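NAD-dependent epimerase/dehydratase (Veillonella parvula DSM 2008, PDB 3R6D) probably binds NAD(P) through a Rossmann-type domain, as an NAD-dependent epimerase/dehydratase, though its substrate is not established. Local coordinates at residues A[101-115]-A[142-155]. Sequence-based numbering, arbitrary orientation. Where two conformers were deposited one is given.
Sequences RRVIGVSMAGLSGEF and LRESNLNYTILRLT
Arg153 forms a salt bridge with Glu114, NH1 to OE2 at 3.0 Å. Glu114 OE2 also accepts from Gly110 N, and the two donors come from opposite faces of the carboxylate. Arg153 NH2 bonds to Ser205 O on strand 204-209.

The two segments pair as neighbouring parallel strands, 102-108 and 148-154, in the central sheet of the Rossmann fold. Helix 129-144 belongs to the crossover between them. At the other end of the pair, Arg102 grips Thr150 end-on: NH1 and NH2 each lie 2.9 Å from OG1. Its chain is bent at chi2 (80°), which turns the guanidinium along the sheet face to Thr150. NH1 also donates to Asn148 O, which takes Val103 N from its other face at 3.1 Å. Arg102 NE forms a salt bridge with Glu198, and Thr150 OG1 also bonds to Phe201 O. A leucine in place of Arg102 would probably leave Glu198 without its charged mate and Thr150 OG1 without two of its bonds.

The backbone ladder runs from Asn148 N to Ala109 N. Leu152 N meets Gly105 O at 2.8 Å, nearly straight at 167°. Packing lines both faces. Ser107 CB rests on Ile151 CG2. On the face of Ile104 and Leu152, Val106 CG1 touches Leu154 CD1 at 3.5 Å. On the opposite face, Val103 CG1 lies 3.8 Å from Tyr149 CB and 3.9 Å from Leu142 CD1.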
loop_
_atom_site.group_PDB
_atom_site.type_symbol
_atom_site.label_atom_id
_atom_site.label_comp_id
_atom_site.label_asym_id
_atom_site.label_seq_id
_atom_site.Cartn_x
_atom_site.Cartn_y
_atom_site.Cartn_z
ATOM N N ARG A 101 7.472 -12.274 7.045
ATOM C CA ARG A 101 6.311 -12.918 6.416
ATOM C C ARG A 101 5.212 -11.948 5.982
ATOM O O ARG A 101 4.596 -12.137 4.911
ATOM C CB ARG A 101 5.710 -13.960 7.370
ATOM C CG ARG A 101 6.742 -14.912 7.943
ATOM C CD ARG A 101 7.329 -15.782 6.857
ATOM N NE ARG A 101 6.288 -16.619 6.276
ATOM C CZ ARG A 101 6.146 -16.860 4.973
ATOM N NH1 ARG A 101 6.978 -16.343 4.084
ATOM N NH2 ARG A 101 5.158 -17.617 4.562
ATOM N N ARG A 102 4.958 -10.920 6.795
ATOM C CA ARG A 102 3.735 -10.090 6.616
ATOM C C ARG A 102 3.989 -8.852 5.772
ATOM O O ARG A 102 4.870 -8.038 6.112
ATOM C CB ARG A 102 3.177 -9.694 7.975
ATOM C CG ARG A 102 1.804 -9.041 7.905
ATOM C CD ARG A 102 0.710 -10.083 7.761
ATOM N NE ARG A 102 -0.610 -9.425 7.677
ATOM C CZ ARG A 102 -1.218 -9.005 6.558
ATOM N NH1 ARG A 102 -0.706 -9.259 5.348
ATOM N NH2 ARG A 102 -2.352 -8.326 6.667
ATOM N N VAL A 103 3.254 -8.729 4.663
ATOM C CA VAL A 103 3.445 -7.577 3.768
ATOM C C VAL A 103 2.080 -7.054 3.330
ATOM O O VAL A 103 1.200 -7.834 2.962
ATOM C CB VAL A 103 4.437 -7.928 2.604
ATOM C CG1 VAL A 103 3.939 -9.057 1.735
ATOM C CG2 VAL A 103 4.788 -6.690 1.806
ATOM N N ILE A 104 1.897 -5.729 3.385
ATOM C CA ILE A 104 0.709 -5.072 2.856
ATOM C C ILE A 104 1.189 -4.150 1.744
ATOM O O ILE A 104 2.073 -3.325 1.980
ATOM C CB ILE A 104 -0.014 -4.262 3.965
ATOM C CG1 ILE A 104 -0.516 -5.193 5.068
ATOM C CG2 ILE A 104 -1.167 -3.454 3.359
ATOM C CD1 ILE A 104 -0.881 -4.487 6.362
ATOM N N GLY A 105 0.622 -4.276 0.547
ATOM C CA GLY A 105 1.082 -3.501 -0.595
ATOM C C GLY A 105 -0.070 -2.842 -1.328
ATOM O O GLY A 105 -1.181 -3.380 -1.360
ATOM N N VAL A 106 0.201 -1.696 -1.949
ATOM C CA VAL A 106 -0.757 -0.944 -2.709
ATOM C C VAL A 106 -0.620 -1.189 -4.197
ATOM O O VAL A 106 0.454 -0.964 -4.758
ATOM C CB VAL A 106 -0.592 0.544 -2.386
ATOM C CG1 VAL A 106 -1.294 1.385 -3.403
ATOM C CG2 VAL A 106 -1.130 0.814 -0.963
ATOM N N SER A 107 -1.724 -1.587 -4.827
ATOM C CA SER A 107 -1.796 -1.783 -6.265
ATOM C C SER A 107 -3.004 -1.056 -6.804
ATOM O O SER A 107 -3.658 -0.289 -6.098
ATOM C CB SER A 107 -1.830 -3.290 -6.522
ATOM O OG SER A 107 -1.784 -3.602 -7.885
HETATM N N MSE A 108 -3.272 -1.227 -8.085
HETATM C CA MSE A 108 -4.376 -0.517 -8.732
HETATM C C MSE A 108 -5.557 -1.464 -8.935
HETATM O O MSE A 108 -5.407 -2.642 -9.310
HETATM C CB MSE A 108 -3.940 0.109 -10.064
HETATM C CG MSE A 108 -3.404 -0.867 -11.063
HETATM SE SE MSE A 108 -3.044 -0.019 -12.809
HETATM C CE MSE A 108 -4.888 0.191 -13.368
ATOM N N ALA A 109 -6.748 -0.925 -8.736
ATOM C CA ALA A 109 -7.962 -1.596 -9.175
ATOM C C ALA A 109 -8.041 -1.591 -10.716
ATOM O O ALA A 109 -7.541 -0.668 -11.371
ATOM C CB ALA A 109 -9.169 -0.890 -8.594
ATOM N N GLY A 110 -8.676 -2.622 -11.258
ATOM C CA GLY A 110 -8.955 -2.731 -12.679
ATOM C C GLY A 110 -8.191 -3.805 -13.407
ATOM O O GLY A 110 -8.508 -4.071 -14.578
ATOM N N LEU A 111 -7.221 -4.443 -12.736
ATOM C CA LEU A 111 -6.380 -5.521 -13.338
ATOM C C LEU A 111 -6.920 -6.965 -13.137
ATOM O O LEU A 111 -6.286 -7.940 -13.573
ATOM C CB LEU A 111 -4.957 -5.435 -12.813
ATOM C CG LEU A 111 -4.216 -4.121 -12.901
ATOM C CD1 LEU A 111 -2.818 -4.338 -12.327
ATOM C CD2 LEU A 111 -4.211 -3.608 -14.364
ATOM N N SER A 112 -8.051 -7.115 -12.461
ATOM C CA SER A 112 -8.699 -8.427 -12.243
ATOM C C SER A 112 -10.086 -8.421 -12.872
ATOM O O SER A 112 -10.999 -9.172 -12.419
ATOM C CB SER A 112 -8.834 -8.690 -10.736
ATOM O OG SER A 112 -7.553 -8.728 -10.109
ATOM N N GLY A 113 -10.268 -7.644 -13.950
ATOM C CA GLY A 113 -11.584 -7.564 -14.621
ATOM C C GLY A 113 -12.711 -7.045 -13.753
ATOM O O GLY A 113 -13.897 -7.336 -14.008
ATOM N N GLU A 114 -12.396 -6.247 -12.731
ATOM C CA GLU A 114 -13.404 -5.955 -11.736
ATOM C C GLU A 114 -14.176 -4.656 -11.991
ATOM O O GLU A 114 -15.222 -4.451 -11.372
ATOM C CB GLU A 114 -12.810 -6.007 -10.297
ATOM C CG GLU A 114 -11.865 -4.884 -9.894
ATOM C CD GLU A 114 -10.422 -5.109 -10.237
ATOM O OE1 GLU A 114 -10.098 -5.499 -11.384
ATOM O OE2 GLU A 114 -9.567 -4.821 -9.367
ATOM N N PHE A 115 -13.673 -3.753 -12.833
ATOM C CA PHE A 115 -14.368 -2.488 -13.080
ATOM C C PHE A 115 -15.458 -2.689 -14.135
ATOM O O PHE A 115 -15.282 -3.475 -15.066
ATOM C CB PHE A 115 -13.385 -1.431 -13.642
ATOM C CG PHE A 115 -12.596 -0.635 -12.614
ATOM C CD1 PHE A 115 -13.067 -0.360 -11.341
ATOM C CD2 PHE A 115 -11.407 -0.049 -13.010
ATOM C CE1 PHE A 115 -12.319 0.457 -10.448
ATOM C CE2 PHE A 115 -10.689 0.748 -12.127
ATOM C CZ PHE A 115 -11.154 1.028 -10.857
ATOM N N LEU A 142 4.187 -10.706 -6.339
ATOM C CA LEU A 142 3.785 -10.824 -4.935
ATOM C C LEU A 142 2.844 -12.018 -4.702
ATOM O O LEU A 142 3.011 -12.786 -3.749
ATOM C CB LEU A 142 3.195 -9.511 -4.415
ATOM C CG LEU A 142 2.851 -9.489 -2.937
ATOM C CD1 LEU A 142 4.052 -9.859 -2.041
ATOM C CD2 LEU A 142 2.308 -8.100 -2.580
ATOM N N ARG A 143 1.884 -12.212 -5.605
ATOM C CA ARG A 143 0.979 -13.386 -5.463
ATOM C C ARG A 143 1.675 -14.750 -5.571
ATOM O O ARG A 143 1.223 -15.739 -4.992
ATOM C CB ARG A 143 -0.159 -13.342 -6.451
ATOM C CG ARG A 143 -1.030 -12.149 -6.278
ATOM C CD ARG A 143 -2.282 -12.209 -7.236
ATOM N NE ARG A 143 -1.962 -12.499 -8.664
ATOM C CZ ARG A 143 -2.843 -12.427 -9.682
ATOM N NH1 ARG A 143 -4.100 -12.021 -9.483
ATOM N NH2 ARG A 143 -2.464 -12.745 -10.920
ATOM N N GLU A 144 2.733 -14.806 -6.363
ATOM C CA GLU A 144 3.565 -16.021 -6.510
ATOM C C GLU A 144 4.481 -16.309 -5.335
ATOM O O GLU A 144 5.043 -17.402 -5.215
ATOM C CB GLU A 144 4.417 -15.934 -7.793
ATOM C CG GLU A 144 3.596 -15.874 -9.065
ATOM C CD GLU A 144 4.389 -15.326 -10.255
ATOM O OE1 GLU A 144 5.621 -15.030 -10.140
ATOM O OE2 GLU A 144 3.746 -15.182 -11.320
ATOM N N SER A 145 4.688 -15.292 -4.498
ATOM C CA SER A 145 5.498 -15.447 -3.361
ATOM C C SER A 145 4.813 -16.302 -2.354
ATOM O O SER A 145 3.593 -16.572 -2.447
ATOM C CB SER A 145 5.823 -14.077 -2.792
ATOM O OG SER A 145 4.817 -13.623 -1.878
ATOM N N ASN A 146 5.575 -16.682 -1.349
ATOM C CA ASN A 146 5.058 -17.397 -0.246
ATOM C C ASN A 146 4.693 -16.501 0.947
ATOM O O ASN A 146 4.405 -16.974 2.047
ATOM C CB ASN A 146 6.177 -18.404 0.117
ATOM C CG ASN A 146 7.593 -17.702 0.312
ATOM O OD1 ASN A 146 7.649 -16.576 0.827
ATOM N ND2 ASN A 146 8.706 -18.345 -0.133
ATOM N N LEU A 147 4.738 -15.169 0.722
ATOM C CA LEU A 147 4.568 -14.210 1.804
ATOM C C LEU A 147 3.112 -14.154 2.230
ATOM O O LEU A 147 2.184 -14.428 1.424
ATOM C CB LEU A 147 5.032 -12.799 1.387
ATOM C CG LEU A 147 6.509 -12.717 1.020
ATOM C CD1 LEU A 147 6.853 -11.378 0.413
ATOM C CD2 LEU A 147 7.405 -12.973 2.247
ATOM N N ASN A 148 2.873 -13.757 3.478
ATOM C CA ASN A 148 1.535 -13.502 3.930
ATOM C C ASN A 148 1.152 -12.075 3.509
ATOM O O ASN A 148 1.284 -11.111 4.285
ATOM C CB ASN A 148 1.392 -13.684 5.430
ATOM C CG ASN A 148 -0.017 -13.415 5.886
ATOM O OD1 ASN A 148 -0.923 -13.310 5.044
ATOM N ND2 ASN A 148 -0.217 -13.201 7.179
ATOM N N TYR A 149 0.719 -11.944 2.245
ATOM C CA TYR A 149 0.454 -10.652 1.637
ATOM C C TYR A 149 -0.989 -10.235 1.780
ATOM O O TYR A 149 -1.915 -11.073 1.780
ATOM C CB TYR A 149 0.874 -10.643 0.151
ATOM C CG TYR A 149 0.022 -11.521 -0.737
ATOM C CD1 TYR A 149 -1.184 -11.042 -1.241
ATOM C CD2 TYR A 149 0.429 -12.812 -1.103
ATOM C CE1 TYR A 149 -2.000 -11.813 -2.050
ATOM C CE2 TYR A 149 -0.369 -13.607 -1.928
ATOM C CZ TYR A 149 -1.582 -13.083 -2.398
ATOM O OH TYR A 149 -2.419 -13.817 -3.232
ATOM N N THR A 150 -1.178 -8.913 1.820
ATOM C CA THR A 150 -2.480 -8.334 1.484
ATOM C C THR A 150 -2.225 -7.287 0.410
ATOM O O THR A 150 -1.448 -6.337 0.650
ATOM C CB THR A 150 -3.144 -7.613 2.691
ATOM O OG1 THR A 150 -3.056 -8.423 3.878
ATOM C CG2 THR A 150 -4.585 -7.270 2.359
ATOM N N ILE A 151 -2.837 -7.462 -0.757
ATOM C CA ILE A 151 -2.788 -6.443 -1.795
ATOM C C ILE A 151 -4.017 -5.584 -1.634
ATOM O O ILE A 151 -5.130 -6.109 -1.482
ATOM C CB ILE A 151 -2.701 -7.090 -3.186
ATOM C CG1 ILE A 151 -1.342 -7.824 -3.345
ATOM C CG2 ILE A 151 -2.946 -6.037 -4.275
ATOM C CD1 ILE A 151 -1.317 -8.758 -4.532
ATOM N N LEU A 152 -3.848 -4.253 -1.654
ATOM C CA LEU A 152 -4.975 -3.315 -1.640
ATOM C C LEU A 152 -5.125 -2.750 -3.028
ATOM O O LEU A 152 -4.245 -2.042 -3.522
ATOM C CB LEU A 152 -4.731 -2.201 -0.582
ATOM C CG LEU A 152 -4.541 -2.754 0.850
ATOM C CD1 LEU A 152 -4.235 -1.562 1.751
ATOM C CD2 LEU A 152 -5.745 -3.518 1.306
ATOM N N ARG A 153 -6.215 -3.116 -3.706
ATOM C CA ARG A 153 -6.504 -2.619 -5.046
ATOM C C ARG A 153 -7.237 -1.289 -4.951
ATOM O O ARG A 153 -8.416 -1.265 -4.605
ATOM C CB ARG A 153 -7.336 -3.628 -5.843
ATOM C CG ARG A 153 -6.590 -4.911 -6.176
ATOM C CD ARG A 153 -7.491 -5.950 -6.803
ATOM N NE ARG A 153 -8.341 -6.607 -5.821
ATOM C CZ ARG A 153 -9.677 -6.604 -5.824
ATOM N NH1 ARG A 153 -10.367 -5.818 -6.668
ATOM N NH2 ARG A 153 -10.338 -7.353 -4.936
ATOM N N LEU A 154 -6.524 -0.188 -5.201
ATOM C CA LEU A 154 -7.116 1.140 -4.999
ATOM C C LEU A 154 -7.708 1.654 -6.271
ATOM O O LEU A 154 -7.083 1.568 -7.333
ATOM C CB LEU A 154 -6.075 2.132 -4.486
ATOM C CG LEU A 154 -5.281 1.686 -3.240
ATOM C CD1 LEU A 154 -4.436 2.836 -2.731
ATOM C CD2 LEU A 154 -6.222 1.185 -2.125
ATOM N N THR A 155 -8.912 2.239 -6.158
ATOM C CA THR A 155 -9.495 3.017 -7.240
ATOM C C THR A 155 -8.853 4.433 -7.241
ATOM O O THR A 155 -7.828 4.624 -6.594
ATOM C CB THR A 155 -11.005 2.956 -7.169
ATOM O OG1 THR A 155 -11.543 3.600 -8.339
ATOM C CG2 THR A 155 -11.574 3.589 -5.889
HETATM O O HOH W 1 -7.534 2.233 -10.539
#